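Local coordinates for Non-structural protein 3 (Porcine deltacoronavirus, PDB 6LN0), which probably combines several functions of viral replication, with a macro domain likely to bind ADP-ribose and a papain-like protease domain likely to cleave the viral polyprotein, at residues 13-18 with 148-153; 22-27 with 116-121; 390-395 with 417-422. All blocks are in the same frame, centred on the assembly; numbering follows the deposited sequence.

Interaction 1 of 3, residues 13-18 with 148-153; sequences KVELVV and RVTLVT
Glu15 and Arg148 form a salt bridge across two parallel strands. Arg148 grips the carboxylate side-on with two nitrogens, one to each oxygen. Arg148 NE reaches Glu15 OE2 at 2.8 Å, on the syn side but out of the carboxylate plane. Arg148 NH1 reaches Glu15 OE1 at 3.3 Å, from above that plane. The two flat groups are turned 58° apart, so the grip is twisted rather than flat. Glu15 has its CG between the backbone N and carbonyl carbon (chi1 77°), and the chain then runs out extended to the guanidinium. The extended Arg148 chain also sends NH2 to Lys25 O. Thr150 OG1 lies over one guanidinium face, offset toward the rim, and is hydrogen-bonded to His116 NE2.

The other side of the strands is apolar. Val14 CG1 comes within 3.3 Å of Leu151 CD1, so short that the exact placing of the Leu151 methyl is doubtful. Leu16 CD2 meets Thr153 CG2 at 3.6 Å, the two side chains crossing at about a right angle. Phe138 and Leu135 of helix 131-141 and Trp162 of helix 158-165 cover this side.

Backbone bonds join the strands in register, including Glu15 N to Val149 O at 2.7 Å and Val17 N to Leu151 O at 2.8 Å. Strand 10-17 is the outermost strand of the six-stranded mixed sheet, with the strand order characteristic of the macro domain fold.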
loop_
_atom_site.group_PDB
_atom_site.type_symbol
_atom_site.label_atom_id
_atom_site.label_comp_id
_atom_site.label_asym_id
_atom_site.label_seq_id
_atom_site.Cartn_x
_atom_site.Cartn_y
_atom_site.Cartn_z
ATOM N N LYS A 13 25.801 -11.547 1.551
ATOM C CA LYS A 13 25.343 -11.074 2.852
ATOM C C LYS A 13 26.499 -10.297 3.477
ATOM O O LYS A 13 27.419 -10.874 4.066
ATOM C CB LYS A 13 24.852 -12.226 3.726
ATOM C CG LYS A 13 23.526 -12.848 3.210
ATOM C CD LYS A 13 22.427 -11.786 2.922
ATOM C CE LYS A 13 21.021 -12.244 3.347
ATOM N NZ LYS A 13 20.182 -12.729 2.205
ATOM N N VAL A 14 26.439 -8.978 3.293
ATOM C CA VAL A 14 27.396 -8.041 3.859
ATOM C C VAL A 14 27.258 -8.014 5.374
ATOM O O VAL A 14 26.152 -8.135 5.917
ATOM C CB VAL A 14 27.132 -6.656 3.253
ATOM C CG1 VAL A 14 27.963 -5.602 3.919
ATOM C CG2 VAL A 14 27.358 -6.687 1.768
ATOM N N GLU A 15 28.379 -7.855 6.071
ATOM C CA GLU A 15 28.354 -7.637 7.508
ATOM C C GLU A 15 29.351 -6.539 7.860
ATOM O O GLU A 15 30.463 -6.492 7.321
ATOM C CB GLU A 15 28.661 -8.926 8.288
ATOM C CG GLU A 15 30.139 -9.341 8.323
ATOM C CD GLU A 15 30.327 -10.852 8.456
ATOM O OE1 GLU A 15 30.595 -11.330 9.585
ATOM O OE2 GLU A 15 30.206 -11.562 7.429
ATOM N N LEU A 16 28.939 -5.639 8.749
ATOM C CA LEU A 16 29.753 -4.502 9.154
ATOM C C LEU A 16 30.196 -4.746 10.585
ATOM O O LEU A 16 29.382 -4.674 11.511
ATOM C CB LEU A 16 28.979 -3.199 9.029
ATOM C CG LEU A 16 29.860 -1.967 8.908
ATOM C CD1 LEU A 16 29.161 -0.939 8.068
ATOM C CD2 LEU A 16 30.157 -1.408 10.273
ATOM N N VAL A 17 31.480 -5.026 10.764
ATOM C CA VAL A 17 32.008 -5.443 12.054
ATOM C C VAL A 17 32.752 -4.285 12.713
ATOM O O VAL A 17 33.322 -3.400 12.052
ATOM C CB VAL A 17 32.885 -6.698 11.874
ATOM C CG1 VAL A 17 33.678 -7.017 13.130
ATOM C CG2 VAL A 17 31.989 -7.875 11.501
ATOM N N VAL A 18 32.735 -4.305 14.046
ATOM C CA VAL A 18 33.047 -3.177 14.917
ATOM C C VAL A 18 34.548 -2.897 15.033
ATOM O O VAL A 18 35.052 -1.947 14.420
ATOM C CB VAL A 18 32.409 -3.431 16.299
ATOM C CG1 VAL A 18 30.944 -3.039 16.264
ATOM C CG2 VAL A 18 32.529 -4.920 16.696
ATOM N N ARG A 148 29.707 -14.000 1.597
ATOM C CA ARG A 148 29.908 -13.229 2.818
ATOM C C ARG A 148 30.994 -12.165 2.621
ATOM O O ARG A 148 32.061 -12.448 2.060
ATOM C CB ARG A 148 30.275 -14.180 3.952
ATOM C CG ARG A 148 30.674 -13.496 5.226
ATOM C CD ARG A 148 31.503 -14.429 6.116
ATOM N NE ARG A 148 31.851 -13.768 7.369
ATOM C CZ ARG A 148 33.016 -13.885 8.004
ATOM N NH1 ARG A 148 33.206 -13.223 9.136
ATOM N NH2 ARG A 148 33.985 -14.660 7.526
ATOM N N VAL A 149 30.709 -10.934 3.064
ATOM C CA VAL A 149 31.632 -9.797 2.960
ATOM C C VAL A 149 31.671 -9.051 4.288
ATOM O O VAL A 149 30.632 -8.831 4.917
ATOM C CB VAL A 149 31.240 -8.818 1.832
ATOM C CG1 VAL A 149 32.268 -7.709 1.738
ATOM C CG2 VAL A 149 31.125 -9.543 0.518
ATOM N N THR A 150 32.863 -8.624 4.696
ATOM C CA THR A 150 33.083 -8.029 6.007
ATOM C C THR A 150 33.710 -6.655 5.848
ATOM O O THR A 150 34.833 -6.542 5.349
ATOM C CB THR A 150 33.999 -8.913 6.850
ATOM O OG1 THR A 150 33.341 -10.151 7.141
ATOM C CG2 THR A 150 34.364 -8.210 8.140
ATOM N N LEU A 151 33.003 -5.620 6.282
ATOM C CA LEU A 151 33.600 -4.302 6.417
ATOM C C LEU A 151 33.955 -4.046 7.868
ATOM O O LEU A 151 33.361 -4.612 8.789
ATOM C CB LEU A 151 32.682 -3.188 5.935
ATOM C CG LEU A 151 31.872 -3.379 4.675
ATOM C CD1 LEU A 151 30.572 -3.923 5.153
ATOM C CD2 LEU A 151 31.670 -2.038 4.005
ATOM N N VAL A 152 34.920 -3.157 8.058
ATOM C CA VAL A 152 35.555 -2.949 9.349
ATOM C C VAL A 152 35.597 -1.458 9.619
ATOM O O VAL A 152 36.023 -0.681 8.755
ATOM C CB VAL A 152 36.974 -3.549 9.391
ATOM C CG1 VAL A 152 37.657 -3.203 10.718
ATOM C CG2 VAL A 152 36.919 -5.060 9.173
ATOM N N THR A 153 35.186 -1.066 10.829
ATOM C CA THR A 153 34.960 0.348 11.107
ATOM C C THR A 153 35.833 0.885 12.253
ATOM O O THR A 153 36.878 1.489 11.991
ATOM C CB THR A 153 33.450 0.567 11.354
ATOM O OG1 THR A 153 33.189 1.934 11.689
ATOM C CG2 THR A 153 32.862 -0.393 12.431
#

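Interaction 2 of 3, residues 22-27 with 116-121; sequences ASIKFD and HYVIPI
Val118 and Phe26 meet at the heart of this contact. Val118 points from its strand toward the loop. Its CG2 touches Phe26 CE1 at 3.9 Å and Phe26 CD1 at 4.1 Å. The two side chains cross at about a right angle, and the methyl comes at the ring obliquely. Phe26 CG lies beside the backbone N (chi1 -71°), which brings ring carbons CD1 and CE1 back to Val118 from a backbone that runs past it.

Ile24 fills in next to them. Its CG2 reaches Val118 CG2 at 4.1 Å, and the two side chains slide past each other in opposite directions. Ile24 CB also lies 3.8 Å above the plane of the Phe26 ring, toward its rim. Ile24, Phe26 and Val118 therefore form one apolar cluster, with no hydrogen bond across the two segments.

His116 has about as much surface buried by the contact as Val118. It too points at the loop, with CG anti to the backbone N (chi1 167°). Its CE1 lies 4.1 Å from Lys25 O, a loose approach oblique to the ring. Its polar ends are held elsewhere. ND1 is hydrogen-bonded to Ser29 OG and NE2 to Thr150 OG1, and these two bonds fix the rotation of the ring. Ser29 OG is also bonded to Asp27 N, so one hydroxyl links the loop to the histidine. Asp27 forms a salt bridge with Lys7.

The loop lies between strands 10-17 and 29-34 in sequence and packs over one side of the sheet. Strand 117-120 runs between strands 146-152 and 29-34. Tyr117 and Ile119 turn to the other side, against Ile110 of helix 99-110.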
loop_
_atom_site.group_PDB
_atom_site.type_symbol
_atom_site.label_atom_id
_atom_site.label_comp_id
_atom_site.label_asym_id
_atom_site.label_seq_id
_atom_site.Cartn_x
_atom_site.Cartn_y
_atom_site.Cartn_z
ATOM N N ALA A 22 42.731 -7.358 13.717
ATOM C CA ALA A 22 43.121 -8.556 14.457
ATOM C C ALA A 22 41.924 -9.318 15.015
ATOM O O ALA A 22 42.003 -10.533 15.208
ATOM C CB ALA A 22 44.081 -8.187 15.599
ATOM N N SER A 23 40.805 -8.642 15.239
ATOM C CA SER A 23 39.607 -9.263 15.782
ATOM C C SER A 23 38.893 -10.189 14.806
ATOM O O SER A 23 38.214 -11.125 15.252
ATOM C CB SER A 23 38.614 -8.193 16.191
ATOM O OG SER A 23 38.315 -7.340 15.103
ATOM N N ILE A 24 39.051 -9.979 13.495
ATOM C CA ILE A 24 38.075 -10.504 12.552
ATOM C C ILE A 24 38.122 -12.027 12.527
ATOM O O ILE A 24 39.177 -12.652 12.705
ATOM C CB ILE A 24 38.324 -9.890 11.164
ATOM C CG1 ILE A 24 38.063 -8.391 11.190
ATOM C CG2 ILE A 24 37.425 -10.522 10.107
ATOM C CD1 ILE A 24 36.572 -8.039 11.188
ATOM N N LYS A 25 36.956 -12.628 12.329
ATOM C CA LYS A 25 36.808 -14.058 12.080
ATOM C C LYS A 25 37.142 -14.340 10.611
ATOM O O LYS A 25 36.296 -14.168 9.725
ATOM C CB LYS A 25 35.385 -14.486 12.437
ATOM C CG LYS A 25 34.969 -15.896 12.003
ATOM C CD LYS A 25 33.448 -16.044 12.062
ATOM C CE LYS A 25 32.925 -16.927 10.929
ATOM N NZ LYS A 25 34.014 -17.727 10.288
ATOM N N PHE A 26 38.379 -14.780 10.337
ATOM C CA PHE A 26 38.849 -14.973 8.968
ATOM C C PHE A 26 38.487 -16.363 8.434
ATOM O O PHE A 26 38.032 -17.245 9.165
ATOM C CB PHE A 26 40.358 -14.759 8.879
ATOM C CG PHE A 26 40.778 -13.327 9.037
ATOM C CD1 PHE A 26 40.583 -12.413 8.016
ATOM C CD2 PHE A 26 41.379 -12.893 10.207
ATOM C CE1 PHE A 26 40.981 -11.084 8.162
ATOM C CE2 PHE A 26 41.769 -11.573 10.358
ATOM C CZ PHE A 26 41.573 -10.667 9.334
ATOM N N ASP A 27 38.699 -16.545 7.125
ATOM C CA ASP A 27 38.343 -17.765 6.400
ATOM C C ASP A 27 38.946 -17.751 4.992
ATOM O O ASP A 27 38.228 -17.558 3.999
ATOM C CB ASP A 27 36.820 -17.913 6.337
ATOM C CG ASP A 27 36.377 -19.159 5.575
ATOM O OD1 ASP A 27 37.236 -20.024 5.278
ATOM O OD2 ASP A 27 35.163 -19.269 5.267
ATOM N N HIS A 116 35.995 -14.270 0.147
ATOM C CA HIS A 116 35.555 -13.559 1.340
ATOM C C HIS A 116 36.452 -12.348 1.557
ATOM O O HIS A 116 37.633 -12.489 1.884
ATOM C CB HIS A 116 35.576 -14.448 2.577
ATOM C CG HIS A 116 35.429 -13.671 3.848
ATOM N ND1 HIS A 116 36.360 -13.712 4.866
ATOM C CD2 HIS A 116 34.479 -12.786 4.241
ATOM C CE1 HIS A 116 35.974 -12.911 5.843
ATOM N NE2 HIS A 116 34.836 -12.338 5.491
ATOM N N TYR A 117 35.885 -11.164 1.418
ATOM C CA TYR A 117 36.625 -9.920 1.529
ATOM C C TYR A 117 36.459 -9.323 2.919
ATOM O O TYR A 117 35.371 -9.365 3.503
ATOM C CB TYR A 117 36.141 -8.925 0.483
ATOM C CG TYR A 117 36.504 -9.306 -0.927
ATOM C CD1 TYR A 117 37.721 -8.917 -1.477
ATOM C CD2 TYR A 117 35.633 -10.037 -1.720
ATOM C CE1 TYR A 117 38.070 -9.254 -2.774
ATOM C CE2 TYR A 117 35.976 -10.381 -3.018
ATOM C CZ TYR A 117 37.191 -9.987 -3.539
ATOM O OH TYR A 117 37.537 -10.313 -4.830
ATOM N N VAL A 118 37.544 -8.761 3.439
ATOM C CA VAL A 118 37.520 -8.007 4.681
ATOM C C VAL A 118 38.013 -6.619 4.335
ATOM O O VAL A 118 39.137 -6.462 3.847
ATOM C CB VAL A 118 38.380 -8.662 5.770
ATOM C CG1 VAL A 118 38.355 -7.850 7.017
ATOM C CG2 VAL A 118 37.877 -10.063 6.047
ATOM N N ILE A 119 37.161 -5.620 4.527
ATOM C CA ILE A 119 37.490 -4.303 4.000
ATOM C C ILE A 119 37.358 -3.247 5.092
ATOM O O ILE A 119 36.249 -2.987 5.585
ATOM C CB ILE A 119 36.612 -3.957 2.784
ATOM C CG1 ILE A 119 36.507 -5.150 1.834
ATOM C CG2 ILE A 119 37.172 -2.776 2.031
ATOM C CD1 ILE A 119 36.057 -4.781 0.436
ATOM N N PRO A 120 38.464 -2.650 5.531
ATOM C CA PRO A 120 38.374 -1.354 6.212
ATOM C C PRO A 120 37.708 -0.343 5.290
ATOM O O PRO A 120 38.096 -0.197 4.128
ATOM C CB PRO A 120 39.842 -0.991 6.477
ATOM C CG PRO A 120 40.657 -1.936 5.585
ATOM C CD PRO A 120 39.837 -3.178 5.527
ATOM N N ILE A 121 36.698 0.355 5.816
ATOM C CA ILE A 121 36.010 1.359 5.012
ATOM C C ILE A 121 37.031 2.351 4.486
ATOM O O ILE A 121 37.896 2.831 5.232
ATOM C CB ILE A 121 34.918 2.048 5.838
ATOM C CG1 ILE A 121 33.861 1.028 6.237
ATOM C CG2 ILE A 121 34.293 3.189 5.058
ATOM C CD1 ILE A 121 33.086 1.443 7.430
#

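Interaction 3 of 3, residues 390-395 with 417-422; sequences PAIKFA and VVATYH
Ile392 O accepts a hydrogen bond from Val418 N at 2.8 Å, and Val417 CA adds a CA-H...O contact to the same oxygen at 3.3 Å. In return, Ile392 N is bonded to Ala419 O at 2.8 Å. The oxygen of Pro390 takes a hydrogen bond from Tyr421 N at 3.0 Å. The strands are antiparallel, but the register slips by one residue. Ile392 pairs with Ala419 and Lys393 with Val417, so Val418 is the extra residue of a beta bulge. Its psi of -7° breaks the extended run.

This pair belongs to the large mixed sheet, probably that of the papain-like protease, whose far edge strand 358-360 carries zinc ligand Cys360.

The bulge turns Val418 so that both its methyls meet the partner strand. Val418 CG2 touches Ile392 CG2 at 3.7 Å, with the side chains oblique to each other, and Val418 CG1 rests on Phe394 CB at 4.0 Å. Pro313 covers Ile392, Phe394 and Val418. Leu268 of helix 260-270 packs on Ile392, Ala419 and Tyr421. On the opposite side of the sheet, Val417 CG2 lies 3.6 Å from Ala391 CB. Thr420 OG1 is hydrogen-bonded to Tyr351 OH.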
loop_
_atom_site.group_PDB
_atom_site.type_symbol
_atom_site.label_atom_id
_atom_site.label_comp_id
_atom_site.label_asym_id
_atom_site.label_seq_id
_atom_site.Cartn_x
_atom_site.Cartn_y
_atom_site.Cartn_z
ATOM N N PRO A 390 -43.897 6.288 -1.666
ATOM C CA PRO A 390 -42.481 6.706 -1.738
ATOM C C PRO A 390 -41.788 6.145 -2.970
ATOM O O PRO A 390 -41.831 4.944 -3.235
ATOM C CB PRO A 390 -41.868 6.137 -0.454
ATOM C CG PRO A 390 -43.017 5.891 0.459
ATOM C CD PRO A 390 -44.233 5.627 -0.394
ATOM N N ALA A 391 -41.157 7.025 -3.740
ATOM C CA ALA A 391 -40.570 6.627 -5.010
ATOM C C ALA A 391 -39.325 7.461 -5.289
ATOM O O ALA A 391 -38.957 8.362 -4.525
ATOM C CB ALA A 391 -41.575 6.767 -6.156
ATOM N N ILE A 392 -38.667 7.140 -6.396
ATOM C CA ILE A 392 -37.551 7.922 -6.899
ATOM C C ILE A 392 -37.825 8.218 -8.365
ATOM O O ILE A 392 -38.203 7.324 -9.129
ATOM C CB ILE A 392 -36.201 7.191 -6.719
ATOM C CG1 ILE A 392 -35.861 7.065 -5.220
ATOM C CG2 ILE A 392 -35.125 7.939 -7.432
ATOM C CD1 ILE A 392 -34.508 6.384 -4.904
ATOM N N LYS A 393 -37.675 9.472 -8.747
ATOM C CA LYS A 393 -37.820 9.869 -10.136
ATOM C C LYS A 393 -36.477 10.353 -10.668
ATOM O O LYS A 393 -35.659 10.930 -9.936
ATOM C CB LYS A 393 -38.898 10.956 -10.308
ATOM C CG LYS A 393 -40.336 10.510 -9.997
ATOM C CD LYS A 393 -41.344 11.220 -10.882
ATOM C CE LYS A 393 -42.516 11.793 -10.077
ATOM N NZ LYS A 393 -43.201 12.936 -10.792
ATOM N N PHE A 394 -36.269 10.101 -11.959
ATOM C CA PHE A 394 -35.022 10.388 -12.653
ATOM C C PHE A 394 -35.375 11.042 -13.980
ATOM O O PHE A 394 -36.167 10.489 -14.751
ATOM C CB PHE A 394 -34.240 9.093 -12.873
ATOM C CG PHE A 394 -32.801 9.282 -13.295
ATOM C CD1 PHE A 394 -32.480 9.691 -14.581
ATOM C CD2 PHE A 394 -31.765 8.987 -12.418
ATOM C CE1 PHE A 394 -31.161 9.829 -14.971
ATOM C CE2 PHE A 394 -30.435 9.134 -12.802
ATOM C CZ PHE A 394 -30.137 9.554 -14.078
ATOM N N ALA A 395 -34.805 12.216 -14.241
ATOM C CA ALA A 395 -34.970 12.865 -15.533
ATOM C C ALA A 395 -33.918 13.949 -15.660
ATOM O O ALA A 395 -33.595 14.620 -14.677
ATOM C CB ALA A 395 -36.370 13.470 -15.697
ATOM N N VAL A 417 -40.164 7.045 -13.156
ATOM C CA VAL A 417 -39.911 6.563 -11.802
ATOM C C VAL A 417 -38.982 5.358 -11.924
ATOM O O VAL A 417 -39.099 4.573 -12.881
ATOM C CB VAL A 417 -41.229 6.227 -11.070
ATOM C CG1 VAL A 417 -41.894 5.042 -11.695
ATOM C CG2 VAL A 417 -40.971 5.951 -9.598
ATOM N N VAL A 418 -37.996 5.265 -11.028
ATOM C CA VAL A 418 -36.987 4.208 -11.102
ATOM C C VAL A 418 -36.897 3.356 -9.846
ATOM O O VAL A 418 -36.210 2.322 -9.865
ATOM C CB VAL A 418 -35.589 4.758 -11.466
ATOM C CG1 VAL A 418 -35.622 5.317 -12.868
ATOM C CG2 VAL A 418 -35.112 5.795 -10.438
ATOM N N ALA A 419 -37.591 3.713 -8.778
ATOM C CA ALA A 419 -37.705 2.819 -7.637
ATOM C C ALA A 419 -38.943 3.233 -6.859
ATOM O O ALA A 419 -39.254 4.423 -6.789
ATOM C CB ALA A 419 -36.455 2.881 -6.745
ATOM N N THR A 420 -39.630 2.253 -6.274
ATOM C CA THR A 420 -40.809 2.481 -5.448
ATOM C C THR A 420 -40.743 1.566 -4.238
ATOM O O THR A 420 -40.218 0.449 -4.313
ATOM C CB THR A 420 -42.123 2.201 -6.206
ATOM O OG1 THR A 420 -42.059 0.901 -6.801
ATOM C CG2 THR A 420 -42.368 3.238 -7.302
ATOM N N TYR A 421 -41.273 2.044 -3.118
ATOM C CA TYR A 421 -41.419 1.232 -1.916
ATOM C C TYR A 421 -42.893 0.924 -1.680
ATOM O O TYR A 421 -43.726 1.833 -1.661
ATOM C CB TYR A 421 -40.837 1.927 -0.686
ATOM C CG TYR A 421 -41.172 1.178 0.571
ATOM C CD1 TYR A 421 -40.574 -0.055 0.837
ATOM C CD2 TYR A 421 -42.120 1.660 1.467
ATOM C CE1 TYR A 421 -40.894 -0.786 1.973
ATOM C CE2 TYR A 421 -42.440 0.937 2.607
ATOM C CZ TYR A 421 -41.806 -0.289 2.851
ATOM O OH TYR A 421 -42.095 -1.024 3.970
ATOM N N HIS A 422 -43.205 -0.350 -1.486
ATOM C CA HIS A 422 -44.568 -0.837 -1.313
ATOM C C HIS A 422 -44.686 -1.439 0.083
ATOM O O HIS A 422 -44.211 -2.550 0.327
ATOM C CB HIS A 422 -44.911 -1.865 -2.375
ATOM C CG HIS A 422 -44.563 -1.445 -3.773
ATOM N ND1 HIS A 422 -45.496 -0.928 -4.653
ATOM C CD2 HIS A 422 -43.395 -1.509 -4.459
ATOM C CE1 HIS A 422 -44.914 -0.678 -5.814
ATOM N NE2 HIS A 422 -43.639 -1.024 -5.723
#

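Overall arrangement
Interactions 1 and 2 meet on one sheet, and their centres are about 7 Å apart. Strands 146-152 and 117-120 are neighbours in it, and loop 22-27 packs on its side. Probable hydrogen bonds join the two strands directly: Thr150 O to Ile119 N at 2.6 Å and Val152 N to Ile119 O at 2.8 Å. In sequence, interaction 2 falls between the two segments of interaction 1. Interaction 3 comes later in the chain and lies on the opposite side of its centre. Its centre is about 73 Å from that of interaction 1 and about 80 Å from that of interaction 2. It shares a sheet with strand 358-360, which brings Cys360 to the zinc site with Cys334, Cys335 and Cys363.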